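Local coordinates for hypothetical protein AF1796 (PDB 1VIM) that is of unknown function but belongs to the sugar isomerase (SIS) family, PHI subfamily, and so probably binds a carbohydrate derivative and acts as an isomerase, at residues A[75-78]-A[84-87]; A[63-68]-A[168-173]; A[70-75]-A[181-186]. One frame throughout, in Å; residues are numbered along the deposited sequence.

Interaction 1: residues A[75-78]-A[84-87]; sequences TVYV and TPRI. With FMT (formic acid), chain G.
Pro85 lays its CD over the face of the Tyr77 ring, a CH-pi contact that shows how a proline can close a short loop onto the strand it has just left. CD stands 3.3 Å from the centroid of the Tyr77 ring and only 7° off the ring normal, and the two side chains meet at about a right angle. Its neighbour CG leans to the phenolic end, 3.6 Å from Tyr77 CZ. The ring stands there because Tyr77 CG lies beside its own backbone N and anti to the carbonyl carbon (chi1 -52°). Further aliphatic packing comes from Thr84, whose CG2 rests 3.7 Å from Tyr77 CB.

Polar contacts gather at the other end. Thr84 OG1 donates to Val78 O over 2.7 Å, coming from above the carbonyl plane, 44° out of it. A water accepts a hydrogen bond from Val78 N at 2.9 Å and donates one to Thr84 OG1, also at 2.9 Å. The hydroxyl is therefore gripped twice, and through it both backbone polar groups of Val78 are tied to the loop.

On the loop, Ile87 N donates to O1 of a formic acid molecule, probably from the crystallisation liquor, at 2.9 Å. The formic acid is also hydrogen-bonded to Val194 N and Leu195 N of the second subunit, so it bridges the two chains.

Strand 76-78 is an outermost strand of the chain's parallel sheet and pairs with strand 50-53, where the Tyr77 ring meets that of Phe51. Val76 and Val78 pack on helix 56-71, while the 84-87 loop runs on toward strand 92-96 and faces the second subunit, on whose Met70 Pro85 packs.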
loop_
_atom_site.group_PDB
_atom_site.type_symbol
_atom_site.label_atom_id
_atom_site.label_comp_id
_atom_site.label_asym_id
_atom_site.label_seq_id
_atom_site.Cartn_x
_atom_site.Cartn_y
_atom_site.Cartn_z
ATOM N N THR A 75 0.460 18.358 -9.583
ATOM C CA THR A 75 0.878 18.019 -8.237
ATOM C C THR A 75 -0.298 17.286 -7.590
ATOM O O THR A 75 -1.370 17.855 -7.371
ATOM C CB THR A 75 1.208 19.280 -7.443
ATOM O OG1 THR A 75 2.319 19.928 -8.088
ATOM C CG2 THR A 75 1.717 18.924 -6.068
ATOM N N VAL A 76 -0.089 16.009 -7.309
ATOM C CA VAL A 76 -1.196 15.133 -6.933
ATOM C C VAL A 76 -0.755 14.164 -5.842
ATOM O O VAL A 76 0.390 13.738 -5.795
ATOM C CB VAL A 76 -1.773 14.394 -8.174
ATOM C CG1 VAL A 76 -0.711 13.614 -8.900
ATOM C CG2 VAL A 76 -2.979 13.530 -7.838
ATOM N N TYR A 77 -1.711 13.793 -4.997
ATOM C CA TYR A 77 -1.463 12.867 -3.878
ATOM C C TYR A 77 -2.651 11.970 -3.695
ATOM O O TYR A 77 -3.776 12.316 -4.042
ATOM C CB TYR A 77 -1.264 13.637 -2.573
ATOM C CG TYR A 77 -0.243 14.720 -2.672
ATOM C CD1 TYR A 77 1.111 14.428 -2.671
ATOM C CD2 TYR A 77 -0.656 16.066 -2.768
ATOM C CE1 TYR A 77 2.062 15.532 -2.778
ATOM C CE2 TYR A 77 0.245 17.095 -2.866
ATOM C CZ TYR A 77 1.554 16.826 -2.886
ATOM O OH TYR A 77 2.344 17.976 -2.941
ATOM N N VAL A 78 -2.377 10.837 -3.055
ATOM C CA VAL A 78 -3.434 9.916 -2.620
ATOM C C VAL A 78 -3.605 10.058 -1.108
ATOM O O VAL A 78 -2.632 9.932 -0.338
ATOM C CB VAL A 78 -3.021 8.473 -2.922
ATOM C CG1 VAL A 78 -4.119 7.485 -2.473
ATOM C CG2 VAL A 78 -2.745 8.301 -4.392
ATOM N N THR A 84 2.012 12.210 1.224
ATOM C CA THR A 84 0.914 13.163 1.113
ATOM C C THR A 84 1.000 14.217 2.207
ATOM O O THR A 84 0.995 13.881 3.392
ATOM C CB THR A 84 -0.386 12.401 1.226
ATOM O OG1 THR A 84 -0.431 11.486 0.110
ATOM C CG2 THR A 84 -1.613 13.342 1.118
ATOM N N PRO A 85 1.059 15.493 1.836
ATOM C CA PRO A 85 1.141 16.550 2.841
ATOM C C PRO A 85 -0.248 17.033 3.278
ATOM O O PRO A 85 -1.271 16.536 2.793
ATOM C CB PRO A 85 1.863 17.655 2.070
ATOM C CG PRO A 85 1.240 17.570 0.667
ATOM C CD PRO A 85 1.122 16.025 0.458
ATOM N N ARG A 86 -0.242 18.000 4.199
ATOM C CA ARG A 86 -1.469 18.640 4.663
ATOM C C ARG A 86 -2.341 19.147 3.509
ATOM O O ARG A 86 -1.887 19.929 2.663
ATOM C CB ARG A 86 -1.048 19.838 5.536
ATOM C CG ARG A 86 -2.199 20.644 6.028
ATOM C CD ARG A 86 -1.786 21.913 6.775
ATOM N NE ARG A 86 -1.215 21.585 8.079
ATOM C CZ ARG A 86 -1.929 21.390 9.189
ATOM N NH1 ARG A 86 -3.249 21.468 9.171
ATOM N NH2 ARG A 86 -1.312 21.088 10.323
ATOM N N ILE A 87 -3.600 18.755 3.491
ATOM C CA ILE A 87 -4.525 19.357 2.529
ATOM C C ILE A 87 -4.945 20.769 3.011
ATOM O O ILE A 87 -5.047 21.027 4.216
ATOM C CB ILE A 87 -5.752 18.441 2.299
ATOM C CG1 ILE A 87 -6.498 18.841 1.015
ATOM C CG2 ILE A 87 -6.674 18.423 3.549
ATOM C CD1 ILE A 87 -7.607 17.854 0.604
HETATM C C FMT G . -4.099 15.391 4.453
HETATM O O1 FMT G . -4.146 16.408 5.148
HETATM O O2 FMT G . -4.327 14.237 4.850
HETATM O O HOH W 1 0.389 10.493 -2.455
#

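Interaction 2: residues A[63-68]-A[168-173]; sequences KAFAMR and IFLDAL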
loop_
_atom_site.group_PDB
_atom_site.type_symbol
_atom_site.label_atom_id
_atom_site.label_comp_id
_atom_site.label_asym_id
_atom_site.label_seq_id
_atom_site.Cartn_x
_atom_site.Cartn_y
_atom_site.Cartn_z
ATOM N N LYS A 63 -6.125 5.605 -7.317
ATOM C CA LYS A 63 -4.675 5.530 -7.512
ATOM C C LYS A 63 -4.298 5.535 -8.987
ATOM O O LYS A 63 -3.382 6.245 -9.404
ATOM C CB LYS A 63 -4.057 4.338 -6.788
ATOM C CG LYS A 63 -3.956 4.510 -5.291
ATOM C CD LYS A 63 -3.348 3.268 -4.637
ATOM C CE LYS A 63 -2.866 3.694 -3.247
ATOM N NZ LYS A 63 -2.009 2.637 -2.624
ATOM N N ALA A 64 -5.037 4.787 -9.811
ATOM C CA ALA A 64 -4.739 4.782 -11.238
ATOM C C ALA A 64 -4.889 6.175 -11.829
ATOM O O ALA A 64 -4.043 6.605 -12.637
ATOM C CB ALA A 64 -5.645 3.822 -11.966
ATOM N N PHE A 65 -5.939 6.892 -11.422
ATOM C CA PHE A 65 -6.161 8.237 -11.904
ATOM C C PHE A 65 -5.081 9.183 -11.392
ATOM O O PHE A 65 -4.538 10.012 -12.171
ATOM C CB PHE A 65 -7.547 8.672 -11.473
ATOM C CG PHE A 65 -7.930 10.071 -11.920
ATOM C CD1 PHE A 65 -7.826 10.458 -13.243
ATOM C CD2 PHE A 65 -8.456 10.956 -10.998
ATOM C CE1 PHE A 65 -8.221 11.736 -13.635
ATOM C CE2 PHE A 65 -8.863 12.260 -11.400
ATOM C CZ PHE A 65 -8.726 12.624 -12.727
ATOM N N ALA A 66 -4.750 9.083 -10.104
ATOM C CA ALA A 66 -3.711 9.978 -9.548
ATOM C C ALA A 66 -2.372 9.786 -10.289
ATOM O O ALA A 66 -1.654 10.747 -10.595
ATOM C CB ALA A 66 -3.530 9.745 -8.052
ATOM N N MET A 67 -2.031 8.538 -10.601
ATOM C CA MET A 67 -0.786 8.274 -11.283
ATOM C C MET A 67 -0.788 8.988 -12.650
ATOM O O MET A 67 0.180 9.626 -13.032
ATOM C CB MET A 67 -0.587 6.773 -11.458
ATOM C CG MET A 67 0.742 6.443 -12.148
ATOM S SD MET A 67 0.996 4.734 -12.528
ATOM C CE MET A 67 1.373 4.037 -10.895
ATOM N N ARG A 68 -1.900 8.913 -13.382
ATOM C CA ARG A 68 -1.990 9.614 -14.662
ATOM C C ARG A 68 -1.947 11.125 -14.506
ATOM O O ARG A 68 -1.331 11.818 -15.345
ATOM C CB ARG A 68 -3.274 9.235 -15.383
ATOM C CG ARG A 68 -3.117 8.038 -16.203
ATOM C CD ARG A 68 -2.291 8.254 -17.532
ATOM N NE ARG A 68 -2.374 6.974 -18.173
ATOM C CZ ARG A 68 -1.569 5.972 -17.942
ATOM N NH1 ARG A 68 -0.471 6.148 -17.196
ATOM N NH2 ARG A 68 -1.834 4.786 -18.484
ATOM N N ILE A 168 -13.054 3.862 -16.855
ATOM C CA ILE A 168 -13.046 4.218 -18.270
ATOM C C ILE A 168 -13.279 5.725 -18.433
ATOM O O ILE A 168 -12.594 6.396 -19.222
ATOM C CB ILE A 168 -14.135 3.401 -19.002
ATOM C CG1 ILE A 168 -13.678 1.952 -19.137
ATOM C CG2 ILE A 168 -14.407 3.996 -20.389
ATOM C CD1 ILE A 168 -14.805 0.976 -19.441
ATOM N N PHE A 169 -14.222 6.280 -17.665
ATOM C CA PHE A 169 -14.433 7.714 -17.649
ATOM C C PHE A 169 -13.166 8.496 -17.302
ATOM O O PHE A 169 -12.836 9.498 -17.950
ATOM C CB PHE A 169 -15.560 8.122 -16.690
ATOM C CG PHE A 169 -15.572 9.585 -16.419
ATOM C CD1 PHE A 169 -15.938 10.485 -17.424
ATOM C CD2 PHE A 169 -15.108 10.071 -15.207
ATOM C CE1 PHE A 169 -15.875 11.845 -17.171
ATOM C CE2 PHE A 169 -15.068 11.423 -14.950
ATOM C CZ PHE A 169 -15.440 12.311 -15.934
ATOM N N LEU A 170 -12.472 8.081 -16.241
ATOM C CA LEU A 170 -11.270 8.832 -15.809
ATOM C C LEU A 170 -10.164 8.754 -16.869
ATOM O O LEU A 170 -9.436 9.734 -17.079
ATOM C CB LEU A 170 -10.812 8.348 -14.438
ATOM C CG LEU A 170 -11.819 8.750 -13.345
ATOM C CD1 LEU A 170 -11.542 8.014 -12.025
ATOM C CD2 LEU A 170 -11.834 10.240 -13.116
ATOM N N ASP A 171 -10.046 7.611 -17.551
ATOM C CA ASP A 171 -9.083 7.526 -18.653
ATOM C C ASP A 171 -9.530 8.390 -19.843
ATOM O O ASP A 171 -8.690 9.010 -20.517
ATOM C CB ASP A 171 -8.883 6.098 -19.133
ATOM C CG ASP A 171 -8.045 5.285 -18.214
ATOM O OD1 ASP A 171 -7.120 5.816 -17.571
ATOM O OD2 ASP A 171 -8.255 4.061 -18.112
ATOM N N ALA A 172 -10.836 8.511 -20.056
ATOM C CA ALA A 172 -11.356 9.423 -21.086
ATOM C C ALA A 172 -11.051 10.878 -20.740
ATOM O O ALA A 172 -10.712 11.698 -21.628
ATOM C CB ALA A 172 -12.851 9.231 -21.277
ATOM N N LEU A 173 -11.180 11.217 -19.459
ATOM C CA LEU A 173 -10.883 12.550 -18.983
ATOM C C LEU A 173 -9.396 12.864 -19.212
ATOM O O LEU A 173 -9.051 13.979 -19.622
ATOM C CB LEU A 173 -11.280 12.665 -17.501
ATOM C CG LEU A 173 -11.168 14.046 -16.892
ATOM C CD1 LEU A 173 -12.332 14.869 -17.391
ATOM C CD2 LEU A 173 -11.283 13.886 -15.388
HETATM O O HOH W 2 -5.072 7.266 -19.097
#
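Phe65 reaches from helix 56-71 to Leu170 and Leu173 of helix 160-181, and its course from CB to CZ illustrates how one aromatic residue can span from one helix to another. The alpha carbons of Phe65 and Leu170 are 6.5 Å apart, the closest CA pair between the two segments. Phe65 CB touches Leu170 CD1 at 4.1 Å. From there CG swings anti to the backbone N (chi1 -180°), which sends the ring out toward the opposing helix. Phe65 CD1 meets Leu170 CB at 3.8 Å. One methyl, Leu170 CD2, sits over the ring centre, 3.8 Å from the centroid of the Phe65 ring and 3° off the normal, a CH-pi contact almost straight above the face. At the tip Phe65 CZ finds Leu173 CD2 at 3.9 Å, and CE1 shares that methyl. Leu173 comes to the ring obliquely, one helical turn on from Leu170, and its side chain also packs on Val37, Met40 and Ile41 of helix 34-46.

Beside this apolar contact runs a polar one. A water accepts from Arg68 NE, in the plane of the guanidinium and at its edge, at 2.9 Å, and donates to Asp171 OD1. The charged groups themselves do not touch, Arg68 NE and Asp171 OD1 being 4.9 Å apart. Both have partners on the third subunit: Asp171 OD1 forms a salt bridge with Arg57 there, and Arg68 NH2 a hydrogen bond with Thr160 OG1.

The chemistry thus divides in two: methyls and an aromatic face join the helices within the chain, while the buried opposite charges, linked through water and probably easing each other's burial, turn to the subunit interface.

Interaction 3: residues A[70-75]-A[181-186]; sequences MHLGYT and KHLTEK
The Tyr74 ring overlaps the end of Lys181, whose NZ lies over one face, 4.2 Å from the centroid of the Tyr74 ring and 25° off its normal, displaced toward the rim: a cation-pi contact. The lysine chain gets there by bending at chi3 (91°), and on the way Lys181 CD passes 3.8 Å from Tyr74 OH. Lys181 NZ also gives a weak hydrogen bond to Leu72 O at 3.1 Å, so the ammonium is shared between a pi face and a backbone carbonyl. That carbonyl lies in the C-terminal region of helix 56-71, where the helix dipole would be likely to add to the attraction.

Leucines supply the apolar part. Leu183 CD1 packs against Leu72 CD2 at 3.7 Å and lies as close to Leu72 O.

Tyr74 is held at its far end as well, since its OH is hydrogen-bonded to Asp45 OD1. A leucine in place of Tyr74 would probably deprive the Lys181 ammonium of its aromatic face, leaving it more freedom to turn, and would leave Asp45 without its phenolic partner.

Both chain segments turn at helix ends, and in the same way: Gly73 and His182, each with positive phi, close Schellman motifs. At Gly73 a side chain would be jammed against the preceding carbonyl oxygen. Thr184 then serves as N-cap of the next helix, its OG1 accepting a weak bond from Lys186 N at 3.3 Å.

The contact therefore lies where helix 56-71 gives way to the loop leading to strand 76-78, and where helix 160-181 passes into helix 185-191. Leu72 also packs on Ile177 and Met178 of helix 160-181 and on Leu188 of helix 185-191, while Leu183 O accepts a hydrogen bond from Gln154 NE2 of the third subunit.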
loop_
_atom_site.group_PDB
_atom_site.type_symbol
_atom_site.label_atom_id
_atom_site.label_comp_id
_atom_site.label_asym_id
_atom_site.label_seq_id
_atom_site.Cartn_x
_atom_site.Cartn_y
_atom_site.Cartn_z
ATOM N N MET A 70 -0.283 12.649 -12.320
ATOM C CA MET A 70 1.138 12.905 -12.123
ATOM C C MET A 70 1.852 12.900 -13.485
ATOM O O MET A 70 2.661 13.789 -13.785
ATOM C CB MET A 70 1.729 11.915 -11.110
ATOM C CG MET A 70 3.248 12.104 -10.879
ATOM S SD MET A 70 4.310 11.305 -12.075
ATOM C CE MET A 70 4.010 9.522 -11.669
ATOM N N HIS A 71 1.527 11.934 -14.327
ATOM C CA HIS A 71 2.102 11.876 -15.678
ATOM C C HIS A 71 1.839 13.133 -16.482
ATOM O O HIS A 71 2.711 13.524 -17.270
ATOM C CB HIS A 71 1.608 10.656 -16.462
ATOM C CG HIS A 71 2.000 9.348 -15.840
ATOM N ND1 HIS A 71 1.348 8.164 -16.109
ATOM C CD2 HIS A 71 2.987 9.035 -14.957
ATOM C CE1 HIS A 71 1.902 7.185 -15.407
ATOM N NE2 HIS A 71 2.888 7.693 -14.685
ATOM N N LEU A 72 0.673 13.740 -16.289
ATOM C CA LEU A 72 0.279 14.968 -16.985
ATOM C C LEU A 72 0.950 16.219 -16.421
ATOM O O LEU A 72 0.796 17.321 -17.007
ATOM C CB LEU A 72 -1.247 15.131 -16.939
ATOM C CG LEU A 72 -2.058 14.052 -17.663
ATOM C CD1 LEU A 72 -3.547 14.248 -17.377
ATOM C CD2 LEU A 72 -1.821 14.118 -19.130
ATOM N N GLY A 73 1.646 16.076 -15.294
ATOM C CA GLY A 73 2.393 17.183 -14.707
ATOM C C GLY A 73 1.702 17.891 -13.562
ATOM O O GLY A 73 2.208 18.912 -13.088
ATOM N N TYR A 74 0.588 17.341 -13.066
ATOM C CA TYR A 74 -0.057 17.935 -11.897
ATOM C C TYR A 74 0.665 17.548 -10.612
ATOM O O TYR A 74 1.344 16.502 -10.541
ATOM C CB TYR A 74 -1.528 17.497 -11.776
ATOM C CG TYR A 74 -2.422 18.021 -12.878
ATOM C CD1 TYR A 74 -2.896 19.325 -12.837
ATOM C CD2 TYR A 74 -2.777 17.222 -13.956
ATOM C CE1 TYR A 74 -3.705 19.825 -13.850
ATOM C CE2 TYR A 74 -3.604 17.706 -14.979
ATOM C CZ TYR A 74 -4.058 19.006 -14.909
ATOM O OH TYR A 74 -4.879 19.490 -15.905
ATOM N N THR A 75 0.460 18.358 -9.583
ATOM C CA THR A 75 0.878 18.019 -8.237
ATOM C C THR A 75 -0.298 17.286 -7.590
ATOM O O THR A 75 -1.370 17.855 -7.371
ATOM C CB THR A 75 1.208 19.280 -7.443
ATOM O OG1 THR A 75 2.319 19.928 -8.088
ATOM C CG2 THR A 75 1.717 18.924 -6.068
ATOM N N LYS A 181 -4.075 20.375 -23.325
ATOM C CA LYS A 181 -2.774 20.856 -22.885
ATOM C C LYS A 181 -1.691 20.580 -23.929
ATOM O O LYS A 181 -0.508 20.881 -23.708
ATOM C CB LYS A 181 -2.418 20.195 -21.549
ATOM C CG LYS A 181 -3.220 20.720 -20.373
ATOM C CD LYS A 181 -2.845 19.966 -19.102
ATOM C CE LYS A 181 -1.701 20.648 -18.342
ATOM N NZ LYS A 181 -1.096 19.782 -17.278
ATOM N N HIS A 182 -2.109 20.021 -25.063
ATOM C CA HIS A 182 -1.219 19.624 -26.161
ATOM C C HIS A 182 -0.088 18.719 -25.686
ATOM O O HIS A 182 1.072 18.890 -26.044
ATOM C CB HIS A 182 -0.688 20.862 -26.897
ATOM C CG HIS A 182 -1.773 21.803 -27.320
ATOM N ND1 HIS A 182 -2.101 22.930 -26.600
ATOM C CD2 HIS A 182 -2.632 21.761 -28.366
ATOM C CE1 HIS A 182 -3.101 23.556 -27.196
ATOM N NE2 HIS A 182 -3.442 22.867 -28.272
ATOM N N LEU A 183 -0.458 17.754 -24.843
ATOM C CA LEU A 183 0.476 16.768 -24.343
ATOM C C LEU A 183 0.373 15.512 -25.178
ATOM O O LEU A 183 -0.708 15.175 -25.658
ATOM C CB LEU A 183 0.173 16.437 -22.880
ATOM C CG LEU A 183 0.397 17.580 -21.891
ATOM C CD1 LEU A 183 -0.215 17.202 -20.532
ATOM C CD2 LEU A 183 1.882 17.856 -21.760
ATOM N N THR A 184 1.501 14.840 -25.363
ATOM C CA THR A 184 1.558 13.608 -26.136
ATOM C C THR A 184 1.958 12.464 -25.224
ATOM O O THR A 184 2.389 12.680 -24.090
ATOM C CB THR A 184 2.601 13.706 -27.260
ATOM O OG1 THR A 184 3.915 13.804 -26.683
ATOM C CG2 THR A 184 2.427 15.012 -28.056
ATOM N N GLU A 185 1.865 11.247 -25.733
ATOM C CA GLU A 185 2.402 10.102 -25.025
ATOM C C GLU A 185 3.845 10.299 -24.572
ATOM O O GLU A 185 4.214 9.912 -23.464
ATOM C CB GLU A 185 2.300 8.866 -25.889
ATOM C CG GLU A 185 2.706 7.615 -25.150
ATOM C CD GLU A 185 2.526 6.363 -25.957
ATOM O OE1 GLU A 185 3.058 6.295 -27.106
ATOM O OE2 GLU A 185 1.879 5.427 -25.432
ATOM N N LYS A 186 4.673 10.908 -25.417
ATOM C CA LYS A 186 6.076 11.076 -25.060
ATOM C C LYS A 186 6.253 11.962 -23.836
ATOM O O LYS A 186 7.168 11.740 -23.028
ATOM C CB LYS A 186 6.868 11.620 -26.248
ATOM C CG LYS A 186 7.282 10.523 -27.218
#

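The three contacts follow one another along helix 56-71 and the strand after it. Interactions 2 and 3 use successive parts of that helix, their centres 12 Å apart, and join it first to helix 160-181 and then to the turn beyond. Interaction 1, about 17 Å from interaction 2 and 18 Å from interaction 3 between centres, takes up the next strand and shares Thr75 with interaction 3. Val76, on the strand of interaction 1, touches both others: its CG1 lies 3.5 Å from Ala66 O and 3.6 Å from Met70 N. All three touch the second subunit, interaction 3 through Met70, and interactions 2 and 3 also the third. No catalytic site is established here.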